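Local coordinates for protein carbonic anhydrase (Trichomonas vaginalis, PDB 6Y04) that probably catalyses the reversible hydration of carbon dioxide to hydrogencarbonate and a proton, as a zinc-dependent beta-class carbonic anhydrase, at residues A[41-50]-A[168-176]; A[61-69]-A[93-101]. All coordinates share one frame; numbering follows the deposited sequence.

Contact 1 of 2, residues A[41-50]-A[168-176]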
# COMPACT_ATOMS: atom_id res chain seq x y z
N ARG A 41 4.74 8.23 9.23
CA ARG A 41 4.26 8.41 10.59
C ARG A 41 3.18 7.38 10.94
O ARG A 41 2.85 7.22 12.12
CB ARG A 41 3.75 9.84 10.79
CG ARG A 41 4.86 10.89 10.85
CD ARG A 41 4.36 12.32 10.78
NE ARG A 41 3.74 12.55 9.49
CZ ARG A 41 3.25 13.72 9.08
NH1 ARG A 41 3.32 14.77 9.87
NH2 ARG A 41 2.70 13.82 7.88
N LEU A 42 2.62 6.72 9.92
CA LEU A 42 1.53 5.78 10.13
C LEU A 42 2.07 4.36 10.29
O LEU A 42 1.33 3.48 10.74
CB LEU A 42 0.53 5.87 8.97
CG LEU A 42 -0.10 7.25 8.75
CD1 LEU A 42 -1.03 7.24 7.54
CD2 LEU A 42 -0.82 7.73 10.00
N VAL A 43 3.35 4.15 9.96
CA VAL A 43 4.01 2.85 10.07
C VAL A 43 4.14 2.48 11.54
O VAL A 43 4.73 3.22 12.32
CB VAL A 43 5.38 2.87 9.37
CG1 VAL A 43 6.15 1.56 9.56
CG2 VAL A 43 5.27 3.24 7.90
N ASN A 44 3.61 1.30 11.91
CA ASN A 44 3.57 0.83 13.28
C ASN A 44 2.83 1.83 14.16
O ASN A 44 3.27 2.15 15.26
CB ASN A 44 4.96 0.53 13.86
CG ASN A 44 5.55 -0.75 13.31
OD1 ASN A 44 4.84 -1.68 12.94
ND2 ASN A 44 6.87 -0.80 13.26
N PHE A 45 1.69 2.30 13.66
CA PHE A 45 0.96 3.36 14.33
C PHE A 45 -0.53 3.26 14.01
O PHE A 45 -1.34 3.08 14.90
CB PHE A 45 1.54 4.72 13.95
CG PHE A 45 1.02 5.86 14.78
CD1 PHE A 45 1.34 5.97 16.13
CD2 PHE A 45 0.21 6.83 14.22
CE1 PHE A 45 0.87 7.02 16.89
CE2 PHE A 45 -0.27 7.89 14.98
CZ PHE A 45 0.07 7.98 16.32
N ALA A 46 -0.85 3.35 12.72
CA ALA A 46 -2.22 3.46 12.25
C ALA A 46 -3.07 2.27 12.70
O ALA A 46 -4.23 2.44 13.09
CB ALA A 46 -2.22 3.62 10.75
N GLU A 47 -2.48 1.06 12.66
CA GLU A 47 -3.20 -0.16 12.96
C GLU A 47 -3.53 -0.20 14.45
O GLU A 47 -4.65 -0.57 14.83
CB GLU A 47 -2.40 -1.39 12.56
CG GLU A 47 -2.17 -1.51 11.07
CD GLU A 47 -0.96 -0.79 10.49
OE1 GLU A 47 -0.21 -0.12 11.26
OE2 GLU A 47 -0.76 -0.90 9.26
N ASP A 48 -2.55 0.19 15.28
CA ASP A 48 -2.78 0.21 16.72
C ASP A 48 -3.86 1.24 17.02
O ASP A 48 -4.68 1.04 17.91
CB ASP A 48 -1.50 0.51 17.51
CG ASP A 48 -0.41 -0.54 17.41
OD1 ASP A 48 -0.68 -1.66 16.92
OD2 ASP A 48 0.72 -0.23 17.81
N ALA A 49 -3.85 2.34 16.26
CA ALA A 49 -4.72 3.48 16.49
C ALA A 49 -6.18 3.10 16.24
O ALA A 49 -7.07 3.67 16.85
CB ALA A 49 -4.29 4.65 15.63
N ILE A 50 -6.39 2.12 15.36
CA ILE A 50 -7.75 1.68 15.05
C ILE A 50 -8.03 0.30 15.65
O ILE A 50 -9.08 -0.28 15.40
CB ILE A 50 -8.02 1.74 13.53
CG1 ILE A 50 -7.06 0.85 12.73
CG2 ILE A 50 -7.99 3.19 13.04
CD1 ILE A 50 -7.52 0.55 11.32
N ILE A 168 -7.30 10.07 10.10
CA ILE A 168 -6.41 9.91 11.23
C ILE A 168 -5.46 11.11 11.27
O ILE A 168 -5.05 11.62 10.23
CB ILE A 168 -5.66 8.55 11.21
CG1 ILE A 168 -4.81 8.35 12.47
CG2 ILE A 168 -4.84 8.37 9.94
CD1 ILE A 168 -4.27 6.95 12.65
N HIS A 169 -5.14 11.55 12.49
CA HIS A 169 -4.13 12.56 12.70
C HIS A 169 -2.76 11.89 12.87
O HIS A 169 -2.57 11.07 13.76
CB HIS A 169 -4.49 13.47 13.88
CG HIS A 169 -3.61 14.68 13.93
ND1 HIS A 169 -2.24 14.59 14.17
CD2 HIS A 169 -3.88 15.99 13.75
CE1 HIS A 169 -1.71 15.80 14.12
NE2 HIS A 169 -2.70 16.67 13.88
N PRO A 170 -1.76 12.25 12.04
CA PRO A 170 -0.49 11.51 12.02
C PRO A 170 0.38 11.69 13.26
O PRO A 170 1.32 10.92 13.47
CB PRO A 170 0.19 12.01 10.73
CG PRO A 170 -0.39 13.39 10.51
CD PRO A 170 -1.79 13.36 11.08
N ASP A 171 0.05 12.67 14.11
CA ASP A 171 0.82 12.91 15.33
C ASP A 171 0.14 12.27 16.54
O ASP A 171 0.77 11.52 17.27
CB ASP A 171 1.04 14.40 15.57
CG ASP A 171 1.98 15.02 14.56
OD1 ASP A 171 3.01 14.38 14.25
OD2 ASP A 171 1.69 16.15 14.10
N THR A 172 -1.14 12.61 16.75
CA THR A 172 -1.88 12.21 17.94
C THR A 172 -2.44 10.81 17.76
O THR A 172 -2.54 10.05 18.72
CB THR A 172 -3.03 13.18 18.26
OG1 THR A 172 -4.01 13.08 17.22
CG2 THR A 172 -2.59 14.62 18.41
N GLY A 173 -2.83 10.50 16.51
CA GLY A 173 -3.42 9.22 16.16
C GLY A 173 -4.93 9.22 16.32
O GLY A 173 -5.56 8.17 16.24
N LYS A 174 -5.51 10.40 16.56
CA LYS A 174 -6.95 10.55 16.69
C LYS A 174 -7.63 10.23 15.36
O LYS A 174 -7.27 10.78 14.32
CB LYS A 174 -7.31 11.96 17.18
CG LYS A 174 -8.79 12.24 17.34
CD LYS A 174 -9.07 13.62 17.90
CE LYS A 174 -10.41 14.15 17.45
NZ LYS A 174 -10.57 15.58 17.80
N VAL A 175 -8.62 9.33 15.40
CA VAL A 175 -9.37 8.94 14.22
C VAL A 175 -10.77 9.55 14.32
O VAL A 175 -11.41 9.48 15.37
CB VAL A 175 -9.43 7.40 14.08
CG1 VAL A 175 -10.25 6.96 12.88
CG2 VAL A 175 -8.04 6.77 14.05
N THR A 176 -11.22 10.19 13.24
CA THR A 176 -12.57 10.71 13.18
C THR A 176 -13.28 10.11 11.96
O THR A 176 -12.72 10.08 10.87
CB THR A 176 -12.61 12.25 13.24
OG1 THR A 176 -12.99 12.79 11.98
CG2 THR A 176 -11.33 12.90 13.71
O HOH W 1 4.44 15.53 12.51
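Arg41 and Pro170 bring the two backbones to 5.8 Å between their CA atoms, and the chains draw close again where Ala49, on the short helix 46-49, passes Gly173 in the hairpin turn between strands 163-168 and 175-179. Phe45, at the N-cap position of that helix, reaches into the turn. Its CG stands anti to the backbone N (chi1 -170°), which carries the far end of the ring, CE2 and CZ, in among the turn residues: CE2 lies 3.6 Å from Gly173 CA, while CZ sits 3.7 Å from Asp171 O. The carbonyl carbon of Thr172 and the O of His169 meet the ring at its edge. Gly173, with a phi of 89°, has no CB to hold the ring off. Further along, Ala49 CB fits against the Ile168 tip, 3.8 Å from CD1, and on the other branch Ile168 CG2 slides past Leu42 CD2. Ile50 CG2 and Val175 CG2 close the apolar row at 3.7 Å.

At the other end, Pro170 packs alongside Arg41, its CB lying over the centre of one guanidinium face and 3.8 Å above it. Water 1, in the guanidinium plane, accepts from Arg41 NH1 at 3.0 Å; its short approach to Asp171 OD1 is doubtful. Arg54 of the second subunit makes a cation-pi contact with Phe45, and Asn11 of that subunit bonds to Ala49 O, Gly173 O and Val175 N, so the contact also belongs to the dimer interface. The main charged partner of Arg41 is Asp39, in a salt bridge through NH2, as in the Asp-Arg dyad of the beta-carbonic anhydrase active site.

Contact 2 of 2, residues A[61-69]-A[93-101]. With ZN (zinc ion), chain C.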
# COMPACT_ATOMS: atom_id res chain seq x y z
N LYS A 61 -1.66 0.47 0.97
CA LYS A 61 -1.12 1.80 1.18
C LYS A 61 -0.51 2.37 -0.10
O LYS A 61 0.30 1.73 -0.76
CB LYS A 61 0.00 1.79 2.22
CG LYS A 61 -0.36 1.36 3.64
CD LYS A 61 0.77 1.74 4.57
CE LYS A 61 0.67 1.14 5.95
NZ LYS A 61 1.88 1.49 6.73
N ALA A 62 -0.87 3.63 -0.40
CA ALA A 62 -0.27 4.41 -1.46
C ALA A 62 -0.23 5.87 -1.02
O ALA A 62 -1.00 6.27 -0.15
CB ALA A 62 -1.06 4.25 -2.74
N ALA A 63 0.64 6.66 -1.66
CA ALA A 63 0.72 8.09 -1.40
C ALA A 63 -0.65 8.73 -1.59
O ALA A 63 -1.14 8.82 -2.71
CB ALA A 63 1.76 8.71 -2.32
N GLY A 64 -1.27 9.14 -0.48
CA GLY A 64 -2.52 9.88 -0.53
C GLY A 64 -3.76 8.99 -0.54
O GLY A 64 -4.88 9.50 -0.58
N ASN A 65 -3.56 7.66 -0.50
CA ASN A 65 -4.63 6.68 -0.33
C ASN A 65 -5.84 7.00 -1.21
O ASN A 65 -6.98 6.95 -0.74
CB ASN A 65 -5.05 6.55 1.14
CG ASN A 65 -5.38 7.88 1.78
OD1 ASN A 65 -4.50 8.57 2.29
ND2 ASN A 65 -6.65 8.26 1.75
N GLY A 66 -5.59 7.32 -2.48
CA GLY A 66 -6.63 7.84 -3.35
C GLY A 66 -7.11 6.81 -4.36
O GLY A 66 -6.32 6.05 -4.93
N ILE A 67 -8.44 6.78 -4.55
CA ILE A 67 -9.05 6.14 -5.70
C ILE A 67 -9.80 7.23 -6.46
O ILE A 67 -10.80 7.75 -5.98
CB ILE A 67 -10.00 4.99 -5.27
CG1 ILE A 67 -9.29 3.95 -4.40
CG2 ILE A 67 -10.68 4.36 -6.48
CD1 ILE A 67 -9.28 4.30 -2.93
N TRP A 68 -9.28 7.59 -7.64
CA TRP A 68 -9.92 8.59 -8.47
C TRP A 68 -10.56 7.93 -9.68
O TRP A 68 -11.35 8.56 -10.38
CB TRP A 68 -8.92 9.70 -8.85
CG TRP A 68 -7.58 9.22 -9.33
CD1 TRP A 68 -6.45 9.07 -8.58
CD2 TRP A 68 -7.22 8.83 -10.67
NE1 TRP A 68 -5.42 8.62 -9.35
CE2 TRP A 68 -5.85 8.46 -10.64
CE3 TRP A 68 -7.90 8.76 -11.90
CZ2 TRP A 68 -5.16 8.03 -11.78
CZ3 TRP A 68 -7.23 8.32 -13.02
CH2 TRP A 68 -5.88 7.97 -12.96
N THR A 69 -10.23 6.65 -9.91
CA THR A 69 -10.68 5.91 -11.08
C THR A 69 -11.83 4.98 -10.72
O THR A 69 -11.92 4.51 -9.58
CB THR A 69 -9.52 5.10 -11.70
OG1 THR A 69 -9.95 4.63 -12.98
CG2 THR A 69 -9.10 3.92 -10.85
N ILE A 93 -11.55 3.37 4.08
CA ILE A 93 -10.57 4.27 3.48
C ILE A 93 -10.20 5.36 4.48
O ILE A 93 -11.05 6.14 4.91
CB ILE A 93 -11.09 4.81 2.13
CG1 ILE A 93 -11.30 3.66 1.14
CG2 ILE A 93 -10.16 5.87 1.57
CD1 ILE A 93 -12.38 3.92 0.14
N MET A 94 -8.91 5.41 4.84
CA MET A 94 -8.45 6.24 5.94
C MET A 94 -7.35 7.19 5.47
O MET A 94 -6.19 6.79 5.31
CB MET A 94 -7.95 5.37 7.10
CG MET A 94 -7.43 6.19 8.25
SD MET A 94 -7.25 5.23 9.75
CE MET A 94 -5.88 4.18 9.29
N GLY A 95 -7.74 8.46 5.28
CA GLY A 95 -6.81 9.53 4.96
C GLY A 95 -6.24 10.16 6.23
O GLY A 95 -6.58 9.75 7.33
N HIS A 96 -5.38 11.17 6.06
CA HIS A 96 -4.77 11.80 7.21
C HIS A 96 -4.52 13.28 6.95
O HIS A 96 -4.31 13.68 5.81
CB HIS A 96 -3.49 11.06 7.62
CG HIS A 96 -2.36 11.22 6.66
ND1 HIS A 96 -1.28 12.03 6.94
CD2 HIS A 96 -2.15 10.70 5.43
CE1 HIS A 96 -0.44 11.99 5.93
NE2 HIS A 96 -0.95 11.19 4.98
N GLU A 97 -4.55 14.05 8.04
CA GLU A 97 -4.23 15.47 8.04
C GLU A 97 -2.74 15.63 7.75
O GLU A 97 -1.96 14.76 8.09
CB GLU A 97 -4.60 16.08 9.40
CG GLU A 97 -5.85 15.46 10.02
CD GLU A 97 -6.48 16.16 11.21
OE1 GLU A 97 -6.37 17.41 11.28
OE2 GLU A 97 -7.09 15.47 12.05
N CYS A 98 -2.38 16.75 7.11
CA CYS A 98 -0.99 17.07 6.78
C CYS A 98 -0.44 16.06 5.78
O CYS A 98 0.72 15.67 5.87
CB CYS A 98 -0.10 17.10 8.02
SG CYS A 98 -0.68 18.14 9.39
N CYS A 99 -1.28 15.63 4.81
CA CYS A 99 -0.87 14.63 3.83
C CYS A 99 0.06 15.33 2.84
O CYS A 99 -0.16 16.49 2.51
CB CYS A 99 -2.07 14.04 3.10
SG CYS A 99 -1.64 12.65 2.01
N GLY A 100 1.11 14.62 2.39
CA GLY A 100 2.18 15.22 1.59
C GLY A 100 1.76 15.46 0.14
O GLY A 100 2.51 16.03 -0.66
N MET A 101 0.53 15.02 -0.17
CA MET A 101 0.01 14.93 -1.52
C MET A 101 -0.79 16.19 -1.84
O MET A 101 -1.03 16.49 -3.01
CB MET A 101 -0.89 13.70 -1.64
CG MET A 101 -0.10 12.44 -1.87
SD MET A 101 0.65 12.42 -3.52
CE MET A 101 -0.70 11.77 -4.51
ZN ZN C . -0.22 11.12 3.07
O HOH W 2 -4.74 11.35 3.26
O HOH W 3 1.63 11.78 2.75
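Met101 packs against the type II turn 62-65 at Ala63 and Gly64, and Asn65, the last residue of that turn, faces the end of strand 90-96. This is the zinc site of a beta-class carbonic anhydrase: the strand ends at His96, and the loop after it brings in Cys99, the other half of the His-x-x-Cys pair. The side chain of Met101 sets out from a CB directed toward the turn. CG lies 3.8 Å from Gly64 N, against the peptide joining it to Ala63. The chain then bends at chi2 (-70°) and chi3 (-85°) and folds along Ala63: SD comes to 4.1 Å from its CB, and CE ends 3.5 Å from its O. Val81 of the second subunit also packs on Met101. Gly64 CA lies 3.9 Å from Cys99 SG, and a CB on Gly64 would run into Met101 CG.

The CB of Asn65 points toward the strand, and its amide lies beside the Gly95 backbone, with ND2 3.5 Å from Gly95 CA. Its OD1 accepts from water 2, which in turn accepts from His96 N; this links the turn to the backbone of a zinc ligand. Ile67 CD1 and Ile93 CD1 meet only loosely.

Zinc is held by His96 NE2 at 2.0 Å and by Cys99 SG, with Cys37 as the third protein ligand. The fourth position belongs to water 3, 2.0 Å from the zinc ion, whose oxygen also accepts from Gly100 N at 2.9 Å.

Overall arrangement
From the N terminus, the chain runs through helix 3-17 and strand 32-36, passes the first zinc cysteine, Cys37, and enters 41-50. Its partner 168-176 comes 118 residues later, so contact 1 closes a long loop holding most of the domain. Contact 2 is nested inside it: 61-69 follows strand 57-61, outermost in this chain's own sheet, and helix 74-85 intervenes before 93-101 closes the smaller loop. The two meet directly, since Ile168 N probably bonds to Gly95 O. Contact 1 joins helix 46-49 and the residues before it to the hairpin of strands 163-168 and 175-179; contact 2 joins the loop after strand 57-61 to the zinc-binding end of strand 90-96. Both touch the second subunit.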